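Local coordinates for regulating synaptic membrane exocytosis protein 2 (Rattus norvegicus, PDB 2BWQ) that probably helps to regulate neurotransmitter release at synapses as a Rab3-interacting protein, of which this is a C2 domain, at residues Tyr42-Phe47 with Glu90-Asp95; Arg57-Val62 with Trp70-Ile75; Ile110-Glu115 with His124-Gln129; Gly5-Lys10 with Leu25-Leu30. All coordinates share one frame; numbering follows the deposited sequence. Where two conformers were deposited one is given.

From the N terminus, contact 4 comes first: G5-K10 meets L25-L30 and closes the hairpin of strands 6-14 and 19-28. The chain then enters the second sheet of the C2 beta sandwich at Y42-F47, and contact 1 closes this long loop only at E90-D95. Within that loop contact 2 opens and shuts, R57-V62 meeting W70-I75. Contact 3, I110-E115 with H124-Q129, follows in series, and no two contacts cross. Contacts 1 and 4 each join neighbouring strands inside one sheet. Contacts 2 and 3 instead tie one sheet to the other, at opposite margins of the sandwich, with their centres about 16 Å apart.

Contact 1 of 4, residues Tyr42-Phe47 with Glu90-Asp95; sequences YVKIYF and EITLWD
E90 meets Y46 in a hydrogen-bonded antiparallel pair, E90 N lying 2.8 Å from Y46 O and Y46 N donating back to E90 O. Their side chains run alongside each other, and E90 OE2 comes up to the edge of the tyrosine ring with the carboxylate and ring planes 76° apart. I91 turns to the other face, where a branched apolar residue suits the interior: its CG1 packs 3.8 Å from I45 CD1, while its CG2 touches V43 CG1. T92 returns to the face of E90, paired with K44 through a nearly straight bond from T92 N to K44 O (2.9 Å). The threonine hydroxyl stands between the backbone N and carbonyl carbon (chi1 55°), where OG1 accepts W94 NE1 at 2.8 Å and lies beside K44 CB. These two strands are the central pair of one sheet of the C2 beta sandwich, and the V43, I45, I91 and L93 side chains look inward to L7, I9 and W70 of the facing sheet. L93 lays CD1 against V43 CG2 at 3.7 Å. W94 then pairs with Y42 and sets its CB over one face of the tyrosine ring, 3.4 Å from Y42 CZ. The Y42 ring and the indole's five-membered ring lie 22° from parallel, offset until little overlaps. R58 lies over the opposite face of Y42 in a cation-pi contact. With an alanine at Y42 the ring is gone, which would probably leave R58 without its aromatic partner and W94 freer to shift. K44 CE reaches the indole obliquely, 3.9 Å from W94 NE1.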
# COMPACT_ATOMS: atom_id res chain seq x y z
N TYR A 42 -0.78 6.17 -8.17
CA TYR A 42 -1.43 4.89 -7.86
C TYR A 42 -0.53 4.12 -6.95
O TYR A 42 0.66 4.34 -6.90
CB TYR A 42 -1.83 4.09 -9.11
CG TYR A 42 -0.64 3.57 -9.90
CD1 TYR A 42 -0.12 2.27 -9.63
CD2 TYR A 42 -0.14 4.31 -10.98
CE1 TYR A 42 0.93 1.76 -10.39
CE2 TYR A 42 0.96 3.80 -11.72
CZ TYR A 42 1.42 2.51 -11.42
OH TYR A 42 2.45 1.98 -12.20
N VAL A 43 -1.15 3.15 -6.27
CA VAL A 43 -0.44 2.23 -5.39
C VAL A 43 -0.53 0.82 -5.93
O VAL A 43 -1.56 0.41 -6.40
CB VAL A 43 -1.05 2.25 -3.98
CG1 VAL A 43 -0.38 1.24 -3.07
CG2 VAL A 43 -0.81 3.62 -3.33
N LYS A 44 0.60 0.12 -5.91
CA LYS A 44 0.70 -1.32 -6.24
C LYS A 44 1.07 -2.07 -4.99
O LYS A 44 1.90 -1.60 -4.18
CB LYS A 44 1.79 -1.51 -7.29
CG LYS A 44 1.91 -2.93 -7.76
CD LYS A 44 2.73 -3.00 -9.08
CE LYS A 44 4.18 -2.56 -8.86
NZ LYS A 44 4.98 -2.63 -10.13
N ILE A 45 0.41 -3.22 -4.81
CA ILE A 45 0.75 -4.06 -3.67
C ILE A 45 1.03 -5.46 -4.13
O ILE A 45 0.23 -6.03 -4.90
CB ILE A 45 -0.32 -4.06 -2.62
CG1 ILE A 45 -0.60 -2.62 -2.17
CG2 ILE A 45 0.13 -4.92 -1.41
CD1 ILE A 45 -1.47 -2.32 -0.84
N TYR A 46 2.14 -6.03 -3.71
CA TYR A 46 2.43 -7.46 -3.82
C TYR A 46 2.47 -8.05 -2.44
O TYR A 46 3.10 -7.55 -1.48
CB TYR A 46 3.76 -7.74 -4.48
CG TYR A 46 3.78 -7.73 -5.97
CD1 TYR A 46 3.25 -8.78 -6.68
CD2 TYR A 46 4.34 -6.67 -6.70
CE1 TYR A 46 3.28 -8.80 -8.05
CE2 TYR A 46 4.36 -6.70 -8.10
CZ TYR A 46 3.82 -7.76 -8.73
OH TYR A 46 3.87 -7.77 -10.14
N PHE A 47 1.75 -9.16 -2.27
CA PHE A 47 1.82 -9.99 -1.08
C PHE A 47 2.83 -11.06 -1.39
O PHE A 47 2.54 -11.97 -2.19
CB PHE A 47 0.43 -10.61 -0.81
CG PHE A 47 0.34 -11.36 0.43
CD1 PHE A 47 0.81 -10.81 1.63
CD2 PHE A 47 -0.29 -12.62 0.42
CE1 PHE A 47 0.67 -11.47 2.79
CE2 PHE A 47 -0.44 -13.33 1.61
CZ PHE A 47 0.05 -12.73 2.81
N GLU A 90 4.59 -5.67 -0.03
CA GLU A 90 5.40 -4.66 -0.72
C GLU A 90 4.46 -3.66 -1.36
O GLU A 90 3.72 -3.96 -2.29
CB GLU A 90 6.27 -5.35 -1.79
CG GLU A 90 7.10 -4.35 -2.60
CD GLU A 90 7.42 -4.93 -3.95
OE1 GLU A 90 8.34 -5.72 -4.03
OE2 GLU A 90 6.78 -4.50 -4.95
N ILE A 91 4.45 -2.47 -0.78
CA ILE A 91 3.52 -1.39 -1.17
C ILE A 91 4.32 -0.28 -1.81
O ILE A 91 5.22 0.25 -1.20
CB ILE A 91 2.78 -0.89 0.10
CG1 ILE A 91 2.04 -2.08 0.72
CG2 ILE A 91 1.84 0.28 -0.28
CD1 ILE A 91 1.61 -1.78 2.23
N THR A 92 4.03 0.00 -3.07
CA THR A 92 4.79 1.02 -3.83
C THR A 92 3.85 2.03 -4.40
O THR A 92 2.74 1.71 -4.84
CB THR A 92 5.68 0.38 -4.92
OG1 THR A 92 4.89 -0.44 -5.79
CG2 THR A 92 6.77 -0.46 -4.26
N LEU A 93 4.32 3.30 -4.44
CA LEU A 93 3.54 4.41 -4.97
C LEU A 93 4.24 4.88 -6.25
O LEU A 93 5.47 4.97 -6.29
CB LEU A 93 3.54 5.52 -3.92
CG LEU A 93 2.72 6.76 -4.37
CD1 LEU A 93 1.22 6.49 -4.40
CD2 LEU A 93 3.07 7.93 -3.48
N TRP A 94 3.43 5.24 -7.25
CA TRP A 94 3.89 5.55 -8.61
C TRP A 94 3.17 6.77 -9.14
O TRP A 94 2.00 6.97 -8.84
CB TRP A 94 3.61 4.38 -9.57
CG TRP A 94 4.28 3.15 -9.11
CD1 TRP A 94 3.75 2.20 -8.27
CD2 TRP A 94 5.65 2.73 -9.40
NE1 TRP A 94 4.69 1.24 -8.01
CE2 TRP A 94 5.85 1.51 -8.69
CE3 TRP A 94 6.73 3.24 -10.17
CZ2 TRP A 94 7.07 0.79 -8.71
CZ3 TRP A 94 7.95 2.47 -10.20
CH2 TRP A 94 8.10 1.30 -9.46
N ASP A 95 3.88 7.56 -9.95
CA ASP A 95 3.32 8.68 -10.74
C ASP A 95 3.16 8.19 -12.16
O ASP A 95 4.20 7.90 -12.82
CB ASP A 95 4.32 9.81 -10.66
CG ASP A 95 3.84 11.09 -11.32
OD1 ASP A 95 2.67 11.23 -11.68
OD2 ASP A 95 4.69 11.99 -11.56

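Contact 2 of 4, residues Arg57-Val62 with Trp70-Ile75; sequences RRTKTV and WNQTFI
R57 and F74 reach toward each other's strands and pass, the arginine's aliphatic root lying on the phenylalanine: R57 CB stands over one ring face, 3.7 Å from the F74 centroid. A bend at chi2 (-65°) then carries the chain along the strand until R57 NH2 donates to I75 O at 2.9 Å, the oxygen lying near the guanidinium plane. T59 is wedged between two aromatics. Its CB sits over the five-membered ring of W70, 3.8 Å from that centroid, and its CG2 reaches F74 CZ at 3.8 Å. A threonine fits here because its hydroxyl both donates and accepts: OG1 gives to K60 O (2.8 Å) and receives V43 N. Q72 crosses K60 at about a right angle, and its OE1 receives K60 N at 2.9 Å, in the amide plane and on a lone pair. V62 CG2 comes obliquely to the indole, 3.8 Å from W70 CD1. An alanine in place of W70 is likely to open a gap under T59 and V62. The contact joins margins of the two sheets of the C2 sandwich, strand 56-58 and the chain just after it to strand 69-76, where N71 and Q72 form a G1 bulge opposite I24. No ladder of backbone bonds links the segments, so the join depends on side chains: greasy inside, with the Q72 amide and the R57 guanidinium each bonding one backbone atom of the other segment, K60 N and I75 O.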
# COMPACT_ATOMS: atom_id res chain seq x y z
N ARG A 57 -2.06 -6.43 -6.56
CA ARG A 57 -3.24 -5.54 -6.60
C ARG A 57 -2.79 -4.13 -6.90
O ARG A 57 -1.64 -3.74 -6.56
CB ARG A 57 -3.89 -5.50 -5.22
CG ARG A 57 -4.47 -6.83 -4.72
CD ARG A 57 -5.64 -7.42 -5.51
NE ARG A 57 -6.11 -8.63 -4.82
CZ ARG A 57 -5.55 -9.79 -4.92
NH1 ARG A 57 -4.54 -10.01 -5.76
NH2 ARG A 57 -6.04 -10.79 -4.16
N ARG A 58 -3.69 -3.32 -7.48
CA ARG A 58 -3.35 -1.94 -7.76
C ARG A 58 -4.56 -1.07 -7.52
O ARG A 58 -5.68 -1.48 -7.86
CB ARG A 58 -3.03 -1.83 -9.27
CG ARG A 58 -1.66 -2.16 -9.61
CD ARG A 58 -1.35 -1.94 -11.11
NE ARG A 58 -1.71 -0.61 -11.59
CZ ARG A 58 -1.05 0.04 -12.57
NH1 ARG A 58 0.04 -0.52 -13.13
NH2 ARG A 58 -1.45 1.23 -12.96
N THR A 59 -4.35 0.12 -6.96
CA THR A 59 -5.42 1.12 -6.97
C THR A 59 -5.63 1.69 -8.36
O THR A 59 -4.77 1.59 -9.24
CB THR A 59 -5.14 2.29 -6.01
OG1 THR A 59 -4.03 3.05 -6.51
CG2 THR A 59 -4.83 1.84 -4.56
N LYS A 60 -6.76 2.37 -8.51
CA LYS A 60 -6.93 3.28 -9.64
C LYS A 60 -5.92 4.45 -9.53
O LYS A 60 -5.27 4.67 -8.49
CB LYS A 60 -8.36 3.82 -9.71
CG LYS A 60 -9.36 2.71 -9.97
CD LYS A 60 -10.80 3.25 -9.97
CE LYS A 60 -11.83 2.11 -10.16
NZ LYS A 60 -13.24 2.61 -9.93
N THR A 61 -5.77 5.17 -10.64
CA THR A 61 -4.83 6.30 -10.69
C THR A 61 -5.61 7.59 -10.55
O THR A 61 -6.52 7.85 -11.32
CB THR A 61 -4.04 6.30 -12.02
OG1 THR A 61 -3.25 5.10 -12.12
CG2 THR A 61 -3.03 7.45 -12.08
N VAL A 62 -5.34 8.39 -9.54
CA VAL A 62 -6.02 9.69 -9.40
C VAL A 62 -5.31 10.71 -10.28
O VAL A 62 -4.08 10.68 -10.38
CB VAL A 62 -6.03 10.16 -7.92
CG1 VAL A 62 -6.70 11.50 -7.80
CG2 VAL A 62 -6.69 9.10 -7.06
N TRP A 70 -7.97 7.02 -2.50
CA TRP A 70 -8.45 5.87 -3.24
C TRP A 70 -9.55 5.11 -2.53
O TRP A 70 -10.48 4.65 -3.17
CB TRP A 70 -7.28 4.88 -3.50
CG TRP A 70 -6.12 5.45 -4.30
CD1 TRP A 70 -6.04 5.58 -5.68
CD2 TRP A 70 -4.90 5.91 -3.77
NE1 TRP A 70 -4.82 6.16 -5.99
CE2 TRP A 70 -4.07 6.32 -4.84
CE3 TRP A 70 -4.40 6.04 -2.45
CZ2 TRP A 70 -2.79 6.84 -4.64
CZ3 TRP A 70 -3.10 6.52 -2.25
CH2 TRP A 70 -2.30 6.90 -3.36
N ASN A 71 -9.38 4.91 -1.22
CA ASN A 71 -10.38 4.15 -0.43
C ASN A 71 -10.74 2.80 -1.02
O ASN A 71 -11.92 2.48 -1.17
CB ASN A 71 -11.64 5.02 -0.18
CG ASN A 71 -11.29 6.31 0.47
OD1 ASN A 71 -10.56 6.29 1.44
ND2 ASN A 71 -11.73 7.43 -0.11
N GLN A 72 -9.72 2.00 -1.35
CA GLN A 72 -9.92 0.69 -1.96
C GLN A 72 -9.50 -0.40 -1.00
O GLN A 72 -8.46 -0.28 -0.33
CB GLN A 72 -9.12 0.61 -3.25
CG GLN A 72 -9.80 1.42 -4.39
CD GLN A 72 -9.05 1.29 -5.71
OE1 GLN A 72 -8.44 2.25 -6.18
NE2 GLN A 72 -9.16 0.12 -6.33
N THR A 73 -10.27 -1.48 -0.95
CA THR A 73 -10.00 -2.63 -0.10
C THR A 73 -9.65 -3.81 -0.95
O THR A 73 -10.41 -4.22 -1.85
CB THR A 73 -11.18 -2.91 0.73
OG1 THR A 73 -11.38 -1.83 1.68
CG2 THR A 73 -11.01 -4.20 1.60
N PHE A 74 -8.48 -4.33 -0.66
CA PHE A 74 -7.98 -5.52 -1.32
C PHE A 74 -8.13 -6.72 -0.36
O PHE A 74 -7.93 -6.55 0.84
CB PHE A 74 -6.52 -5.37 -1.67
CG PHE A 74 -6.15 -4.12 -2.48
CD1 PHE A 74 -7.04 -3.48 -3.35
CD2 PHE A 74 -4.86 -3.66 -2.41
CE1 PHE A 74 -6.57 -2.34 -4.10
CE2 PHE A 74 -4.41 -2.55 -3.16
CZ PHE A 74 -5.29 -1.93 -3.99
N ILE A 75 -8.37 -7.89 -0.89
CA ILE A 75 -8.56 -9.09 -0.08
C ILE A 75 -7.60 -10.15 -0.60
O ILE A 75 -7.67 -10.50 -1.80
CB ILE A 75 -10.00 -9.63 -0.10
CG1 ILE A 75 -10.96 -8.59 0.50
CG2 ILE A 75 -10.02 -10.96 0.70
CD1 ILE A 75 -12.26 -9.16 0.95

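Contact 3 of 4, residues Ile110-Glu115 with His124-Gln129; sequences ILIELE and HWYKLQ
An apolar contact, made almost wholly by the side chains of I110 and I112 on one segment and Y126 and L128 on the other, draws together two edge strands of the C2 beta sandwich. Strand 105-113 is outermost in one sheet and strand 123-127 in the other. Their short axes approach no nearer than 8.3 Å and run 121° apart, too far and too steep for backbone pairing, and no hydrogen bond passes between them. Each strand bonds instead within its own sheet, I110 with I91 and Y126 with L7. The gap is filled by branched and aromatic side chains, which have the bulk to reach across it. I110 carries CG1 beside its backbone N, opposite the carbonyl carbon (chi1 -66°), and this arm delivers CD1 between two partners, Y126 CB at 3.6 Å and L128 CD2 at 3.8 Å. Its other branch, CG2, comes to the tyrosine obliquely. The same side chain also brings CG1 to 3.5 Å from K127 O, a backbone oxygen. Y126 crosses both isoleucines at about a right angle, meeting I110 mainly through CB and I112 through the ring, whose broad flat surface suits the I112 methyl. I9 touches the tyrosine and L7 touches I110, while L128 reaches L93 of the facing sheet, which places the cluster in the interior between the layers. I112 adds a CH-pi contact: its CD1 stands over one face of the Y126 ring, displaced toward the rim, 4.2 Å from the centroid and closest to CE2 at 3.8 Å.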
# COMPACT_ATOMS: atom_id res chain seq x y z
N ILE A 110 6.75 1.10 0.95
CA ILE A 110 6.56 0.69 2.34
C ILE A 110 6.53 -0.85 2.32
O ILE A 110 5.80 -1.46 1.55
CB ILE A 110 5.19 1.24 2.82
CG1 ILE A 110 5.23 2.77 2.85
CG2 ILE A 110 4.76 0.63 4.18
CD1 ILE A 110 3.85 3.35 2.62
N LEU A 111 7.34 -1.49 3.12
CA LEU A 111 7.48 -2.97 3.13
C LEU A 111 7.06 -3.43 4.52
O LEU A 111 7.77 -3.10 5.51
CB LEU A 111 8.92 -3.39 2.80
CG LEU A 111 9.14 -4.86 2.59
CD1 LEU A 111 8.34 -5.38 1.38
CD2 LEU A 111 10.66 -5.05 2.35
N ILE A 112 5.95 -4.14 4.62
CA ILE A 112 5.41 -4.50 5.95
C ILE A 112 5.54 -5.98 6.14
O ILE A 112 4.87 -6.76 5.46
CB ILE A 112 3.94 -4.04 6.07
CG1 ILE A 112 3.83 -2.52 5.95
CG2 ILE A 112 3.32 -4.54 7.43
CD1 ILE A 112 2.40 -2.03 6.00
N GLU A 113 6.36 -6.41 7.06
CA GLU A 113 6.46 -7.82 7.47
C GLU A 113 5.18 -8.23 8.21
O GLU A 113 4.81 -7.53 9.19
CB GLU A 113 7.68 -8.06 8.38
CG GLU A 113 8.99 -7.88 7.60
CD GLU A 113 9.33 -9.06 6.76
OE1 GLU A 113 8.64 -10.09 6.73
OE2 GLU A 113 10.36 -8.93 6.07
N LEU A 114 4.52 -9.30 7.80
CA LEU A 114 3.27 -9.67 8.47
C LEU A 114 3.44 -9.97 9.94
O LEU A 114 2.52 -9.64 10.71
CB LEU A 114 2.57 -10.85 7.78
CG LEU A 114 1.53 -10.47 6.73
CD1 LEU A 114 0.35 -9.80 7.49
CD2 LEU A 114 2.09 -9.56 5.65
N GLU A 115 4.57 -10.56 10.34
CA GLU A 115 4.69 -11.06 11.71
C GLU A 115 4.59 -9.94 12.73
O GLU A 115 4.21 -10.24 13.85
CB GLU A 115 6.04 -11.77 11.87
CG GLU A 115 6.31 -12.40 13.25
CD GLU A 115 5.51 -13.66 13.56
OE1 GLU A 115 4.58 -14.10 12.80
OE2 GLU A 115 5.82 -14.28 14.61
N HIS A 124 -3.47 3.59 9.75
CA HIS A 124 -2.23 4.15 10.23
C HIS A 124 -1.49 4.78 9.06
O HIS A 124 -1.61 4.32 7.93
CB HIS A 124 -1.38 3.01 10.83
CG HIS A 124 -1.93 2.49 12.11
ND1 HIS A 124 -2.51 1.26 12.32
CD2 HIS A 124 -1.98 3.14 13.28
CE1 HIS A 124 -2.90 1.18 13.60
NE2 HIS A 124 -2.61 2.32 14.18
N TRP A 125 -0.68 5.80 9.39
CA TRP A 125 0.16 6.45 8.38
C TRP A 125 1.54 5.81 8.33
O TRP A 125 2.14 5.47 9.38
CB TRP A 125 0.34 7.94 8.75
CG TRP A 125 -0.90 8.77 8.52
CD1 TRP A 125 -1.78 9.27 9.46
CD2 TRP A 125 -1.41 9.19 7.25
NE1 TRP A 125 -2.77 9.99 8.84
CE2 TRP A 125 -2.58 9.94 7.49
CE3 TRP A 125 -0.98 9.02 5.94
CZ2 TRP A 125 -3.32 10.54 6.44
CZ3 TRP A 125 -1.72 9.63 4.89
CH2 TRP A 125 -2.88 10.32 5.15
N TYR A 126 2.08 5.63 7.13
CA TYR A 126 3.41 5.09 6.89
C TYR A 126 4.20 6.05 5.99
O TYR A 126 3.71 6.46 4.94
CB TYR A 126 3.31 3.69 6.19
CG TYR A 126 2.60 2.64 7.04
CD1 TYR A 126 1.21 2.54 7.05
CD2 TYR A 126 3.34 1.78 7.82
CE1 TYR A 126 0.58 1.60 7.84
CE2 TYR A 126 2.70 0.79 8.60
CZ TYR A 126 1.32 0.72 8.59
OH TYR A 126 0.67 -0.25 9.35
N LYS A 127 5.47 6.24 6.36
CA LYS A 127 6.33 7.11 5.55
C LYS A 127 6.77 6.37 4.31
O LYS A 127 7.23 5.24 4.37
CB LYS A 127 7.51 7.56 6.38
CG LYS A 127 7.06 8.71 7.34
CD LYS A 127 8.12 9.24 8.29
CE LYS A 127 7.44 10.11 9.36
NZ LYS A 127 8.43 10.82 10.26
N LEU A 128 6.63 7.02 3.16
CA LEU A 128 7.18 6.47 1.90
C LEU A 128 8.69 6.62 1.85
O LEU A 128 9.24 7.63 2.29
CB LEU A 128 6.60 7.24 0.73
CG LEU A 128 5.12 6.93 0.44
CD1 LEU A 128 4.47 8.03 -0.34
CD2 LEU A 128 4.99 5.55 -0.23
N GLN A 129 9.38 5.59 1.36
CA GLN A 129 10.86 5.54 1.41
C GLN A 129 11.30 5.41 -0.02
O GLN A 129 10.95 4.43 -0.65
CB GLN A 129 11.40 4.33 2.20
CG GLN A 129 11.04 4.23 3.69
CD GLN A 129 11.90 5.14 4.55
OE1 GLN A 129 12.62 4.65 5.43
NE2 GLN A 129 11.84 6.45 4.31
OXT GLN A 129 12.03 6.29 -0.57

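Contact 4 of 4, residues Gly5-Lys10 with Leu25-Leu30; sequences GQLSIK and LGAKDL
The amide of Q6 is flanked by K28, whose CE stands over one face of the amide plane, 3.9 Å from Q6 CD, while W125 CB lies near that plane at the OE1 edge. The two side chains Q6 and K28 run side by side in the same direction, so a bridging water can finish the pair: it donates to Q6 OE1 and accepts from K28 NZ at 2.9 Å. W125 also gives its ring to K28 as a cation-pi partner. K28 places CG between its backbone N and carbonyl carbon (chi1 64°), and the rest of the chain is extended, which lays the long aliphatic arm along the glutamine. Long polar residues suit this face, since their apolar stems pack while their ends reach water. Beneath them the backbones bond in both directions, Q6 N to K28 O at 3.0 Å and K28 N to Q6 O. The pairing belongs to the first hairpin of the C2 beta sandwich, strand 6-14 against strand 19-28, with strand 123-127 on the other side of the first. S8 N goes almost straight to G26 O (2.8 Å, 175° at the hydrogen), and L25 N returns to S8 O at 2.9 Å. A27 and L7 face inward, the small A27 methyl sitting against W70 and P68. G5 closes in on the turn after the strand, its CA 3.2 Å from both K28 O and D29 O. Any side chain there would strike those carbonyls and L30, and at phi 96° with an extended psi a CB would also press on the preceding carbonyl O.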
# COMPACT_ATOMS: atom_id res chain seq x y z
N GLY A 5 6.23 12.18 1.65
CA GLY A 5 4.80 11.89 1.82
C GLY A 5 4.57 10.59 2.57
O GLY A 5 5.49 9.81 2.92
N GLN A 6 3.29 10.37 2.78
CA GLN A 6 2.87 9.24 3.64
C GLN A 6 1.62 8.61 3.06
O GLN A 6 0.82 9.29 2.41
CB GLN A 6 2.59 9.70 5.06
CG GLN A 6 3.77 10.39 5.75
CD GLN A 6 3.53 10.69 7.19
OE1 GLN A 6 2.79 9.99 7.89
NE2 GLN A 6 4.20 11.75 7.69
N LEU A 7 1.41 7.35 3.43
CA LEU A 7 0.27 6.57 2.95
C LEU A 7 -0.54 6.01 4.10
O LEU A 7 0.05 5.41 5.03
CB LEU A 7 0.78 5.39 2.13
CG LEU A 7 -0.32 4.61 1.43
CD1 LEU A 7 -1.15 5.45 0.41
CD2 LEU A 7 0.26 3.41 0.71
N SER A 8 -1.86 6.18 4.08
CA SER A 8 -2.74 5.67 5.12
C SER A 8 -3.29 4.35 4.71
O SER A 8 -3.91 4.21 3.67
CB SER A 8 -3.85 6.67 5.35
OG SER A 8 -4.77 6.15 6.31
N ILE A 9 -3.01 3.33 5.55
CA ILE A 9 -3.31 1.91 5.22
C ILE A 9 -3.94 1.30 6.46
O ILE A 9 -3.51 1.58 7.59
CB ILE A 9 -1.97 1.17 4.98
CG1 ILE A 9 -1.23 1.76 3.77
CG2 ILE A 9 -2.23 -0.32 4.67
CD1 ILE A 9 0.22 1.27 3.61
N LYS A 10 -4.97 0.49 6.26
CA LYS A 10 -5.63 -0.26 7.35
C LYS A 10 -5.49 -1.73 7.06
O LYS A 10 -5.78 -2.21 5.92
CB LYS A 10 -7.12 0.15 7.39
CG LYS A 10 -8.00 -0.61 8.42
CD LYS A 10 -9.36 0.07 8.50
CE LYS A 10 -10.40 -0.35 7.52
NZ LYS A 10 -10.87 -1.73 7.67
N LEU A 25 -6.13 3.80 1.89
CA LEU A 25 -7.06 4.91 2.02
C LEU A 25 -6.60 5.99 1.05
O LEU A 25 -7.21 6.19 0.04
CB LEU A 25 -7.10 5.46 3.47
CG LEU A 25 -7.90 4.55 4.39
CD1 LEU A 25 -7.08 3.40 4.95
CD2 LEU A 25 -8.48 5.36 5.52
N GLY A 26 -5.51 6.65 1.37
CA GLY A 26 -5.03 7.84 0.65
C GLY A 26 -3.63 8.15 1.02
O GLY A 26 -3.03 7.45 1.85
N ALA A 27 -3.08 9.18 0.38
CA ALA A 27 -1.73 9.64 0.69
C ALA A 27 -1.76 11.14 0.93
O ALA A 27 -2.71 11.79 0.48
CB ALA A 27 -0.81 9.34 -0.51
N LYS A 28 -0.80 11.60 1.68
CA LYS A 28 -0.67 13.05 1.86
C LYS A 28 0.76 13.43 1.65
O LYS A 28 1.70 12.61 1.70
CB LYS A 28 -1.10 13.45 3.27
CG LYS A 28 -0.23 12.88 4.37
CD LYS A 28 -0.66 13.36 5.76
CE LYS A 28 0.18 12.75 6.87
NZ LYS A 28 -0.31 13.24 8.19
N ASP A 29 0.90 14.76 1.44
CA ASP A 29 2.21 15.43 1.34
C ASP A 29 3.11 14.84 0.22
O ASP A 29 4.33 14.76 0.37
CB ASP A 29 2.94 15.41 2.71
CG ASP A 29 2.18 16.12 3.82
OD1 ASP A 29 1.35 17.05 3.55
OD2 ASP A 29 2.37 15.81 5.02
N LEU A 30 2.50 14.38 -0.88
CA LEU A 30 3.33 13.87 -2.02
C LEU A 30 4.16 15.02 -2.59
O LEU A 30 3.66 16.16 -2.61
CB LEU A 30 2.48 13.27 -3.14
CG LEU A 30 1.64 12.03 -2.73
CD1 LEU A 30 0.95 11.34 -3.95
CD2 LEU A 30 2.52 11.02 -1.85
O HOH W 1 1.07 11.38 9.89